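Local atomic coordinates of Succinylglutamatedesuccinylase/aspartoacylase (Rhodobacter sphaeroides 2.4.1, PDB entry 3CDX), a protein that binds a metal ion at a zinc-hydrolase type site and probably hydrolyses carbon-nitrogen bonds of linear amides or ester bonds, as in the succinylglutamate desuccinylase/aspartoacylase family. Residues G120-T125 with L130-D135; H153-T158 with G330-V335; T161-L166 with R174-A179; C202-R205 with V209-G212; G225-K230 with A250-A255. All coordinates share one frame; numbering follows the deposited sequence.

Contact 1: residues G120-T125 with L130-D135; sequences GDPRGT and LAHFLD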
# COMPACT_ATOMS: atom_id res chain seq x y z
N GLY A 120 14.81 -6.87 22.79
CA GLY A 120 13.62 -6.06 22.65
C GLY A 120 13.60 -4.82 23.52
O GLY A 120 14.46 -4.64 24.39
N ASP A 121 12.57 -4.00 23.34
CA ASP A 121 12.44 -2.72 24.02
C ASP A 121 10.97 -2.62 24.47
O ASP A 121 10.08 -2.66 23.63
CB ASP A 121 12.85 -1.60 23.03
CG ASP A 121 12.60 -0.17 23.56
OD1 ASP A 121 12.07 0.05 24.68
OD2 ASP A 121 12.93 0.76 22.80
N PRO A 122 10.72 -2.53 25.79
CA PRO A 122 9.34 -2.51 26.24
C PRO A 122 8.57 -1.25 25.80
O PRO A 122 7.33 -1.22 25.86
CB PRO A 122 9.46 -2.55 27.78
CG PRO A 122 10.83 -2.02 28.11
CD PRO A 122 11.70 -2.42 26.90
N ARG A 123 9.31 -0.23 25.34
CA ARG A 123 8.74 1.05 24.91
C ARG A 123 8.81 1.21 23.39
O ARG A 123 8.52 2.27 22.85
CB ARG A 123 9.45 2.21 25.63
CG ARG A 123 9.46 2.03 27.16
CD ARG A 123 10.28 3.06 27.87
NE ARG A 123 9.67 4.39 27.76
CZ ARG A 123 8.64 4.82 28.48
NH1 ARG A 123 8.08 4.04 29.40
NH2 ARG A 123 8.16 6.05 28.29
N GLY A 124 9.19 0.16 22.70
CA GLY A 124 9.25 0.25 21.25
C GLY A 124 7.97 -0.21 20.56
O GLY A 124 6.88 -0.27 21.16
N THR A 125 8.12 -0.52 19.27
CA THR A 125 6.99 -0.97 18.49
C THR A 125 6.55 -2.39 18.88
O THR A 125 7.21 -3.08 19.67
CB THR A 125 7.32 -0.92 16.99
OG1 THR A 125 8.39 -1.84 16.72
CG2 THR A 125 7.67 0.51 16.55
N LEU A 130 6.84 -7.20 22.25
CA LEU A 130 6.61 -8.63 22.36
C LEU A 130 7.92 -9.40 22.56
O LEU A 130 7.98 -10.31 23.35
CB LEU A 130 5.80 -9.16 21.14
CG LEU A 130 5.51 -10.66 21.12
CD1 LEU A 130 4.74 -11.08 22.45
CD2 LEU A 130 4.73 -11.01 19.85
N ALA A 131 8.98 -9.04 21.85
CA ALA A 131 10.25 -9.70 22.05
C ALA A 131 10.70 -9.49 23.51
O ALA A 131 11.18 -10.41 24.14
CB ALA A 131 11.29 -9.20 21.09
N HIS A 132 10.55 -8.26 24.04
CA HIS A 132 10.94 -8.00 25.43
C HIS A 132 10.16 -8.85 26.46
O HIS A 132 10.75 -9.44 27.38
CB HIS A 132 10.84 -6.51 25.77
CG HIS A 132 10.96 -6.22 27.24
ND1 HIS A 132 9.86 -6.08 28.06
CD2 HIS A 132 12.05 -6.04 28.03
CE1 HIS A 132 10.27 -5.85 29.30
NE2 HIS A 132 11.60 -5.82 29.31
N PHE A 133 8.85 -8.94 26.29
CA PHE A 133 8.01 -9.77 27.18
C PHE A 133 8.49 -11.21 27.18
O PHE A 133 8.55 -11.84 28.21
CB PHE A 133 6.53 -9.69 26.74
CG PHE A 133 5.58 -10.64 27.49
CD1 PHE A 133 5.11 -10.33 28.78
CD2 PHE A 133 5.16 -11.83 26.91
CE1 PHE A 133 4.25 -11.18 29.46
CE2 PHE A 133 4.29 -12.71 27.60
CZ PHE A 133 3.84 -12.37 28.88
N LEU A 134 8.83 -11.74 26.01
CA LEU A 134 9.20 -13.15 25.95
C LEU A 134 10.53 -13.42 26.65
O LEU A 134 10.64 -14.40 27.35
CB LEU A 134 9.26 -13.63 24.53
CG LEU A 134 7.88 -13.95 24.03
CD1 LEU A 134 7.84 -13.50 22.58
CD2 LEU A 134 7.55 -15.48 24.22
N ASP A 135 11.50 -12.52 26.46
CA ASP A 135 12.86 -12.63 27.04
C ASP A 135 12.92 -12.25 28.51
O ASP A 135 13.58 -12.94 29.30
CB ASP A 135 13.88 -11.78 26.27
CG ASP A 135 15.25 -11.67 27.02
OD1 ASP A 135 15.97 -12.70 27.14
OD2 ASP A 135 15.60 -10.58 27.50

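Contact 2: residues H153-T158 with G330-V335; sequences HSYDST and GDAVAV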
# COMPACT_ATOMS: atom_id res chain seq x y z
N HIS A 153 8.17 -19.41 4.05
CA HIS A 153 8.15 -19.22 2.61
C HIS A 153 9.52 -19.12 1.93
O HIS A 153 9.58 -19.07 0.70
CB HIS A 153 7.35 -17.96 2.25
CG HIS A 153 5.90 -18.07 2.58
ND1 HIS A 153 5.41 -17.90 3.86
CD2 HIS A 153 4.83 -18.35 1.80
CE1 HIS A 153 4.10 -18.06 3.86
NE2 HIS A 153 3.72 -18.31 2.62
N SER A 154 10.59 -19.12 2.71
CA SER A 154 11.96 -18.91 2.22
C SER A 154 12.66 -20.14 1.56
O SER A 154 13.39 -20.02 0.56
CB SER A 154 12.85 -18.38 3.36
OG SER A 154 12.41 -17.10 3.82
N TYR A 155 12.42 -21.31 2.13
CA TYR A 155 13.09 -22.53 1.74
C TYR A 155 12.21 -23.70 2.14
O TYR A 155 11.20 -23.53 2.80
CB TYR A 155 14.40 -22.72 2.56
CG TYR A 155 15.34 -21.61 2.31
CD1 TYR A 155 15.93 -21.49 1.07
CD2 TYR A 155 15.62 -20.68 3.30
CE1 TYR A 155 16.78 -20.46 0.77
CE2 TYR A 155 16.48 -19.62 3.03
CZ TYR A 155 17.05 -19.51 1.74
OH TYR A 155 17.92 -18.49 1.41
N ASP A 156 12.61 -24.88 1.72
CA ASP A 156 12.22 -26.05 2.46
C ASP A 156 13.40 -26.42 3.34
O ASP A 156 14.55 -26.01 3.08
CB ASP A 156 11.82 -27.21 1.56
CG ASP A 156 10.91 -28.22 2.27
OD1 ASP A 156 10.44 -27.90 3.40
OD2 ASP A 156 10.65 -29.31 1.71
N SER A 157 13.13 -27.19 4.38
CA SER A 157 14.19 -27.67 5.22
C SER A 157 13.89 -29.13 5.53
O SER A 157 12.72 -29.53 5.62
CB SER A 157 14.30 -26.81 6.49
OG SER A 157 13.10 -26.90 7.27
N THR A 158 14.94 -29.94 5.61
CA THR A 158 14.72 -31.32 6.03
C THR A 158 14.49 -31.37 7.54
O THR A 158 15.19 -30.67 8.29
CB THR A 158 15.86 -32.27 5.55
OG1 THR A 158 15.49 -33.62 5.83
CG2 THR A 158 17.15 -31.97 6.21
N GLY A 330 21.87 -12.59 -4.27
CA GLY A 330 22.15 -12.63 -2.84
C GLY A 330 21.41 -13.64 -1.96
O GLY A 330 21.71 -13.73 -0.78
N ASP A 331 20.43 -14.37 -2.49
CA ASP A 331 19.71 -15.41 -1.73
C ASP A 331 20.55 -16.66 -1.76
O ASP A 331 21.24 -16.93 -2.75
CB ASP A 331 18.37 -15.80 -2.39
CG ASP A 331 17.28 -14.71 -2.29
OD1 ASP A 331 17.39 -13.76 -1.48
OD2 ASP A 331 16.29 -14.83 -3.04
N ALA A 332 20.47 -17.46 -0.71
CA ALA A 332 21.02 -18.81 -0.80
C ALA A 332 19.96 -19.69 -1.47
O ALA A 332 18.76 -19.53 -1.19
CB ALA A 332 21.37 -19.34 0.58
N VAL A 333 20.37 -20.60 -2.34
CA VAL A 333 19.41 -21.54 -2.95
C VAL A 333 19.57 -22.96 -2.38
O VAL A 333 18.76 -23.87 -2.66
CB VAL A 333 19.48 -21.47 -4.49
CG1 VAL A 333 19.03 -20.07 -4.97
CG2 VAL A 333 20.88 -21.78 -5.02
N ALA A 334 20.61 -23.13 -1.56
CA ALA A 334 20.93 -24.37 -0.86
C ALA A 334 21.95 -24.07 0.22
O ALA A 334 22.82 -23.21 0.06
CB ALA A 334 21.48 -25.46 -1.82
N VAL A 335 21.82 -24.79 1.32
CA VAL A 335 22.77 -24.84 2.40
C VAL A 335 22.99 -26.33 2.65
O VAL A 335 22.02 -27.08 2.88
CB VAL A 335 22.24 -24.18 3.67
CG1 VAL A 335 23.33 -24.19 4.78
CG2 VAL A 335 21.76 -22.76 3.38

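Contact 3: residues T161-L166 with R174-A179; sequences TNMHYL and RTLAAA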
# COMPACT_ATOMS: atom_id res chain seq x y z
N THR A 161 16.58 -30.69 14.22
CA THR A 161 16.74 -29.76 15.33
C THR A 161 18.00 -29.00 15.00
O THR A 161 18.74 -29.37 14.09
CB THR A 161 16.93 -30.44 16.73
OG1 THR A 161 17.95 -31.44 16.65
CG2 THR A 161 15.67 -31.11 17.19
N ASN A 162 18.24 -27.93 15.73
CA ASN A 162 19.47 -27.15 15.55
C ASN A 162 19.89 -26.51 16.85
O ASN A 162 19.12 -26.44 17.80
CB ASN A 162 19.34 -26.11 14.44
CG ASN A 162 18.19 -25.16 14.69
OD1 ASN A 162 18.26 -24.28 15.54
ND2 ASN A 162 17.13 -25.34 13.95
N MET A 163 21.15 -26.10 16.89
CA MET A 163 21.78 -25.50 18.06
C MET A 163 23.06 -24.84 17.54
O MET A 163 23.61 -25.26 16.51
CB MET A 163 22.09 -26.56 19.13
CG MET A 163 22.75 -27.83 18.60
SD MET A 163 23.21 -29.09 19.82
CE MET A 163 24.60 -28.14 20.42
N HIS A 164 23.52 -23.81 18.23
CA HIS A 164 24.86 -23.26 17.95
C HIS A 164 25.94 -24.14 18.57
O HIS A 164 25.65 -25.00 19.42
CB HIS A 164 24.98 -21.83 18.46
CG HIS A 164 23.99 -20.91 17.84
ND1 HIS A 164 23.11 -20.16 18.58
CD2 HIS A 164 23.69 -20.67 16.54
CE1 HIS A 164 22.33 -19.47 17.77
NE2 HIS A 164 22.66 -19.76 16.52
N TYR A 165 27.17 -23.94 18.13
CA TYR A 165 28.28 -24.58 18.80
C TYR A 165 28.50 -23.75 20.06
O TYR A 165 28.56 -22.51 20.02
CB TYR A 165 29.53 -24.58 17.92
CG TYR A 165 30.70 -25.37 18.49
CD1 TYR A 165 30.74 -26.76 18.38
CD2 TYR A 165 31.77 -24.73 19.13
CE1 TYR A 165 31.78 -27.49 18.88
CE2 TYR A 165 32.83 -25.47 19.64
CZ TYR A 165 32.82 -26.86 19.51
OH TYR A 165 33.85 -27.63 20.01
N LEU A 166 28.56 -24.43 21.20
CA LEU A 166 28.76 -23.75 22.45
C LEU A 166 30.22 -23.97 22.84
O LEU A 166 30.68 -25.11 22.86
CB LEU A 166 27.78 -24.30 23.50
CG LEU A 166 26.30 -24.18 23.07
CD1 LEU A 166 25.40 -25.03 23.95
CD2 LEU A 166 25.79 -22.73 23.03
N ARG A 174 25.28 -31.26 27.17
CA ARG A 174 23.93 -31.21 27.68
C ARG A 174 22.92 -30.86 26.58
O ARG A 174 21.83 -31.42 26.54
CB ARG A 174 23.85 -30.18 28.79
CG ARG A 174 22.75 -30.53 29.73
CD ARG A 174 22.62 -29.58 30.89
NE ARG A 174 21.30 -29.78 31.48
CZ ARG A 174 20.65 -28.87 32.19
NH1 ARG A 174 21.22 -27.68 32.42
NH2 ARG A 174 19.44 -29.14 32.67
N THR A 175 23.30 -29.93 25.71
CA THR A 175 22.45 -29.54 24.58
C THR A 175 22.42 -30.64 23.51
O THR A 175 21.33 -31.03 23.05
CB THR A 175 22.85 -28.17 23.98
OG1 THR A 175 23.05 -27.21 25.05
CG2 THR A 175 21.75 -27.68 22.98
N LEU A 176 23.58 -31.21 23.18
CA LEU A 176 23.63 -32.37 22.26
C LEU A 176 22.72 -33.52 22.69
O LEU A 176 22.02 -34.13 21.87
CB LEU A 176 25.06 -32.87 22.09
CG LEU A 176 26.00 -31.98 21.26
CD1 LEU A 176 27.44 -32.45 21.45
CD2 LEU A 176 25.59 -32.00 19.77
N ALA A 177 22.69 -33.76 23.98
CA ALA A 177 21.88 -34.83 24.54
C ALA A 177 20.40 -34.54 24.42
O ALA A 177 19.59 -35.45 24.26
CB ALA A 177 22.24 -35.04 26.00
N ALA A 178 20.01 -33.27 24.55
CA ALA A 178 18.60 -32.92 24.45
C ALA A 178 18.17 -33.05 22.99
O ALA A 178 17.07 -33.53 22.70
CB ALA A 178 18.34 -31.50 25.01
N ALA A 179 19.04 -32.62 22.07
CA ALA A 179 18.80 -32.81 20.64
C ALA A 179 18.58 -34.30 20.31
O ALA A 179 17.62 -34.63 19.62
CB ALA A 179 19.94 -32.24 19.83
O HOH W 1 17.02 -34.13 16.96

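Contact 4: residues C202-R205 with V209-G212; sequences CVER and VSLG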
# COMPACT_ATOMS: atom_id res chain seq x y z
N CYS A 202 18.89 -15.18 22.97
CA CYS A 202 18.46 -14.81 24.31
C CYS A 202 18.55 -15.98 25.27
O CYS A 202 19.08 -15.83 26.37
CB CYS A 202 17.03 -14.30 24.30
SG CYS A 202 16.89 -12.70 23.60
N VAL A 203 18.00 -17.12 24.86
CA VAL A 203 18.05 -18.34 25.66
C VAL A 203 19.51 -18.67 26.00
O VAL A 203 19.84 -19.00 27.16
CB VAL A 203 17.41 -19.55 24.92
CG1 VAL A 203 17.49 -20.83 25.80
CG2 VAL A 203 15.92 -19.26 24.45
N GLU A 204 20.37 -18.55 24.99
CA GLU A 204 21.80 -18.83 25.12
C GLU A 204 22.47 -17.83 26.05
O GLU A 204 23.20 -18.24 26.95
CB GLU A 204 22.48 -18.94 23.75
CG GLU A 204 22.40 -20.39 23.19
CD GLU A 204 22.47 -20.49 21.66
OE1 GLU A 204 22.78 -19.47 21.03
OE2 GLU A 204 22.20 -21.60 21.08
N ARG A 205 22.19 -16.55 25.86
CA ARG A 205 22.77 -15.52 26.74
C ARG A 205 22.45 -15.77 28.22
O ARG A 205 23.30 -15.56 29.08
CB ARG A 205 22.30 -14.14 26.32
N VAL A 209 19.47 -24.22 28.38
CA VAL A 209 19.59 -25.16 27.25
C VAL A 209 18.61 -24.75 26.13
O VAL A 209 17.43 -24.60 26.37
CB VAL A 209 19.36 -26.61 27.66
CG1 VAL A 209 19.40 -27.50 26.47
CG2 VAL A 209 20.44 -27.05 28.71
N SER A 210 19.12 -24.54 24.93
CA SER A 210 18.32 -24.02 23.83
C SER A 210 18.40 -24.96 22.62
O SER A 210 19.50 -25.27 22.12
CB SER A 210 18.87 -22.62 23.48
OG SER A 210 18.44 -22.15 22.23
N LEU A 211 17.23 -25.43 22.17
CA LEU A 211 17.08 -26.14 20.90
C LEU A 211 16.24 -25.32 19.93
O LEU A 211 15.27 -24.68 20.33
CB LEU A 211 16.37 -27.48 21.12
CG LEU A 211 17.14 -28.66 21.70
CD1 LEU A 211 16.22 -29.93 21.70
CD2 LEU A 211 18.45 -28.91 20.89
N GLY A 212 16.60 -25.34 18.66
CA GLY A 212 15.74 -24.83 17.60
C GLY A 212 15.24 -26.05 16.85
O GLY A 212 15.76 -27.16 17.06
O HOH W 2 20.11 -22.58 19.71
O HOH W 3 22.04 -24.36 21.75

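Contact 5: residues G225-K230 with A250-A255; sequences GVRIGK and AQRGGA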
# COMPACT_ATOMS: atom_id res chain seq x y z
N GLY A 225 7.05 -33.35 9.27
CA GLY A 225 7.45 -32.31 10.17
C GLY A 225 6.53 -32.19 11.36
O GLY A 225 6.99 -31.98 12.47
N VAL A 226 5.22 -32.33 11.15
CA VAL A 226 4.26 -32.29 12.24
C VAL A 226 4.47 -33.53 13.14
O VAL A 226 4.44 -33.41 14.36
CB VAL A 226 2.81 -32.26 11.70
CG1 VAL A 226 1.79 -32.51 12.81
CG2 VAL A 226 2.50 -30.91 10.96
N ARG A 227 4.68 -34.71 12.53
CA ARG A 227 4.88 -35.95 13.27
C ARG A 227 6.17 -35.87 14.11
O ARG A 227 6.16 -36.18 15.26
CB ARG A 227 4.94 -37.16 12.32
CG ARG A 227 5.03 -38.55 13.07
CD ARG A 227 5.18 -39.76 12.10
NE ARG A 227 6.42 -39.66 11.32
CZ ARG A 227 7.63 -39.99 11.78
NH1 ARG A 227 7.80 -40.44 13.01
NH2 ARG A 227 8.69 -39.86 11.01
N ILE A 228 7.26 -35.43 13.51
CA ILE A 228 8.56 -35.36 14.20
C ILE A 228 8.52 -34.32 15.32
O ILE A 228 9.04 -34.56 16.43
CB ILE A 228 9.70 -35.16 13.18
CG1 ILE A 228 9.93 -36.45 12.38
CG2 ILE A 228 11.00 -34.61 13.84
CD1 ILE A 228 10.60 -37.62 13.15
N GLY A 229 7.88 -33.19 15.06
CA GLY A 229 7.70 -32.16 16.07
C GLY A 229 6.83 -32.56 17.25
O GLY A 229 7.18 -32.31 18.39
N LYS A 230 5.68 -33.17 16.99
CA LYS A 230 4.82 -33.66 18.07
C LYS A 230 5.56 -34.68 18.97
O LYS A 230 5.56 -34.57 20.21
CB LYS A 230 3.58 -34.34 17.50
CG LYS A 230 2.44 -33.42 16.98
CD LYS A 230 1.18 -34.25 16.59
CE LYS A 230 -0.07 -33.37 16.48
NZ LYS A 230 -1.37 -34.09 16.23
N ALA A 250 13.48 -43.72 16.98
CA ALA A 250 13.50 -44.52 15.76
C ALA A 250 13.15 -43.61 14.58
O ALA A 250 12.27 -42.77 14.68
CB ALA A 250 12.49 -45.70 15.86
N GLN A 251 13.86 -43.78 13.48
CA GLN A 251 13.68 -42.93 12.33
C GLN A 251 12.95 -43.71 11.26
O GLN A 251 13.03 -44.96 11.23
CB GLN A 251 15.03 -42.43 11.82
CG GLN A 251 15.82 -41.67 12.90
CD GLN A 251 15.08 -40.43 13.41
OE1 GLN A 251 14.42 -39.72 12.64
NE2 GLN A 251 15.16 -40.20 14.71
N ARG A 252 12.21 -43.00 10.42
CA ARG A 252 11.48 -43.65 9.34
C ARG A 252 12.41 -44.49 8.48
O ARG A 252 12.05 -45.57 8.05
CB ARG A 252 10.76 -42.63 8.43
CG ARG A 252 9.79 -43.31 7.48
CD ARG A 252 9.05 -42.33 6.62
NE ARG A 252 8.00 -41.69 7.37
CZ ARG A 252 6.78 -42.17 7.53
NH1 ARG A 252 6.43 -43.33 6.96
NH2 ARG A 252 5.90 -41.50 8.27
N GLY A 253 13.60 -43.97 8.22
CA GLY A 253 14.51 -44.63 7.30
C GLY A 253 15.18 -45.83 7.94
O GLY A 253 16.05 -46.46 7.34
N GLY A 254 14.81 -46.12 9.19
CA GLY A 254 15.41 -47.24 9.90
C GLY A 254 16.26 -46.92 11.11
O GLY A 254 16.19 -47.65 12.11
N ALA A 255 17.03 -45.84 11.04
CA ALA A 255 18.04 -45.51 12.04
C ALA A 255 17.50 -45.49 13.47
O ALA A 255 16.33 -45.15 13.70
CB ALA A 255 18.74 -44.19 11.70
O HOH W 4 12.15 -40.08 10.53

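Contact 1: residues G120-T125 with L130-D135
Pro122 lies over one face of the His132 imidazole, and this is the main side-chain contact between the loop 120-125 and the helix segment 130-135. The interaction is CH-pi. Pro122 CB sits 3.8 Å from the centroid of the His132 ring and 22° off the ring normal. It is shifted toward the rim, and its nearest ring atom is ND1 of His132, at 3.6 Å. The rest of the pyrrolidine follows the ring: Pro122 CD stands 3.8 Å from His132 CD2. The His132 side chain has CG anti to the backbone N (chi1 169°), which carries the ring out from the helix to meet Pro122 with one face.

The second kind of contact is backbone against side chain. Gly120 C and Asp121 N both approach CB of His132. Gly120 CA also meets the methyl of Ala131, with 4.2 Å between CA and CB. At Gly120 a CB would run into the backbone N of His132, and its backbone angles also call for glycine. With an alanine in place of His132, Pro122 is likely to lose the ring face it packs on, opening a gap beside the loop.

On the helix, Asp135 pairs with Arg206 in a salt bridge. Hydrogen bonds act within the loop, with none across the contact. Arg123 N donates to Asp121 OD1 at 2.9 Å, meeting the oxygen from above the carboxylate plane. Gly124 N donates to Asp121 O. The two bonds to Asp121 make an Asx turn and a type I beta turn from Asp121 to Gly124, leading into the N terminus of helix 126-138.

Contact 2: residues H153-T158 with G330-V335
The phenol of Tyr155 points across to the backbone of Ala332, and this one side chain makes the contact. Its CG is anti to the carbonyl carbon and beside the backbone N (chi1 -61°), which turns the ring toward the segment 330-335. The hydroxyl then reaches the carbonyl: Tyr155 OH donates to Ala332 O over 2.9 Å. The angle C=O...donor is 122°, and the donor is tilted 23° from the carbonyl plane. The acceptor is thus met well to the side of its bond.

Seen from the ring, Ala332 O lies at the edge and in the plane. It comes alongside the CE1 corner of Tyr155 as well as the hydroxyl, so the carbonyl faces the rim of the phenol. The methyl of Ala332 is the other partner. Its CB stands 3.6 Å from Tyr155 OH and 4.5 Å from CZ of the same ring. Both touching residues are buried, and the hydrogen bond joins the phenol hydroxyl to the backbone of a buried residue. The ring also meets that of Phe320, the two planes being inclined to each other.

The side chain of Tyr155 is about 10 Å from the bound calcium ion, so the contact lies near the metal site, whose ligands are His63, Glu66 and His149. Asp331 OD1 is hydrogen-bonded to Ser36 OG of a neighbouring subunit, which places 330-335 at a subunit interface. Within the chain, strand 155-157 pairs antiparallel with strand 316-322. That strand also pairs antiparallel with strand 332-339, whose far neighbour is strand 259-271; there Ala332 packs on Met271.

Contact 3: residues T161-L166 with R174-A179
Met163 reaches from strand 160-163 to Thr175 and Leu176 on helix 169-182, the first strand and the helix of a beta-alpha-beta unit completed by strand 186-189. The short segments run almost antiparallel, at 172°, with axes 9.3 Å apart. From the strand, Met163 CB first meets the methyl CG2 of Thr175, at 4.0 Å. CG then sits between the backbone N and the carbonyl carbon (chi1 46°), the crowded position, and sends the chain toward the helix. The sulfur follows and stands between two methyls. Met163 SD is 3.8 Å from Thr175 CG2 and equally far from Leu176 CD2. At chi3 the chain bends, so that CE turns back along the helix to meet CB and CG2 of Thr175 and CD2 of Leu176. The methionine and Thr175 lie side by side, pointing opposite ways, and Leu176 lies roughly perpendicular to the methionine. Replacing Met163 by an alanine is likely to leave the methyls of Thr175 and Leu176 without their partner and to open a gap between strand and helix.

Farther along 161-166, Leu166 adds CD1 against Thr175 OG1, at 3.4 Å. That hydroxyl is bonded to the backbone O of Leu171, one turn earlier. Met163 also packs on Asn187 and Val189 of strand 186-189. Thr161 marks the opposite end of the contact. Its OG1 touches the methyl of Ala179 and is hydrogen-bonded to Asn187 OD1. A water also joins the two segments, donating to Thr161 OG1 at 2.9 Å and to Ala179 O at 2.8 Å.

Contact 4: residues C202-R205 with V209-G212
Val203 CG1 presses against Ser210 CB at 3.2 Å, closer than the usual van der Waals distance for two carbons. This is the tight part of the contact. CG1 is anti to the backbone N (chi1 180°), which aims this methyl at the strand. CB of Val203 follows, 3.7 Å from the same Ser210 CB. Ser210 presents its side chain to the helix, and its OG also lies beside the valine, at 3.9 Å from Val203 CB. The methyl CG1 touches Val209 O as well. The same valine packs on Ser145 of strand 144-148 and on Leu139, so it is held from more than one direction.

The other side is looser and is bridged by two waters. Glu204 is extended beyond CG, and its OE2 stays 4.0 Å from Ser210 OG, with no direct bond between them. The waters span the distance instead. One donates to Glu204 OE2 at 2.7 Å and is hydrogen-bonded to Ser210 OG. The other donates to Glu204 OE2 and also to Ser210 O, the latter at 2.7 Å. Thus OE2 accepts from both waters, which tie the carboxylate to the hydroxyl and to the backbone of one strand residue. The other oxygen, OE1, is bonded to His164 ND1. With both oxygens engaged, the rotation of the carboxylate is probably restricted.

The arrangement is a helix-to-strand connection: helix 199-205 ends, a short loop follows, and the chain enters strand 209-214. That strand runs parallel to strand 144-148 in the catalytic domain of the desuccinylase/aspartoacylase family, whose clan is that of the zinc exopeptidases.

Contact 5: residues G225-K230 with A250-A255
A water is gripped by Gln251 and Arg252 and, weakly, by Arg227. It accepts from Arg252 N at 2.9 Å and donates to Gln251 OE1 at 3.1 Å. The weak bond from Arg227 NH2, at 3.5 Å, reaches it in the plane of the guanidinium, at the edge. The other end of the Gln251 amide, NE2, donates to Gly183 O, which helps fix the amide's rotation.

The two arginines meet directly. Arg227 NE lies 3.6 Å from Arg252 NH2, and the guanidinium planes are 81° apart. Both chains leave with CG anti to the backbone N and bend at chi3, which brings their ends together. The like charges are matched by Glu224: its OE2 forms a salt bridge with Arg227 NH2, and its OE1 another with Arg252 NH2. One carboxylate thus grips both arginines and probably balances their charge.

The loop 250-255 contains a type I beta turn from Gln251 to Gly254. It follows helix 223-239 and precedes strand 259-271. The helix segment lies at the start of that helix, and its Val226 packs against helix 68-79.

From the N terminus, contact 1 closes first, a short loop at the start of helix 126-138. Contact 2 opens next and closes last, since 330-335 lies near the C terminus; it ties strand 155-157 to the start of strand 332-339. Contacts 3, 4 and 5 all fall within that long loop and follow one another in series; none cross. Contact 3 joins strand 160-163 to helix 169-182, and contact 4 joins helix 199-205 to strand 209-214. These two strands are antiparallel neighbours, so contacts 3 and 4 touch, with Asn162 O close to Gly212 N. Contact 1 reaches contact 4 through Asp135 and Cys202. Contact 5 ties helix 223-239 to the loop before strand 259-271.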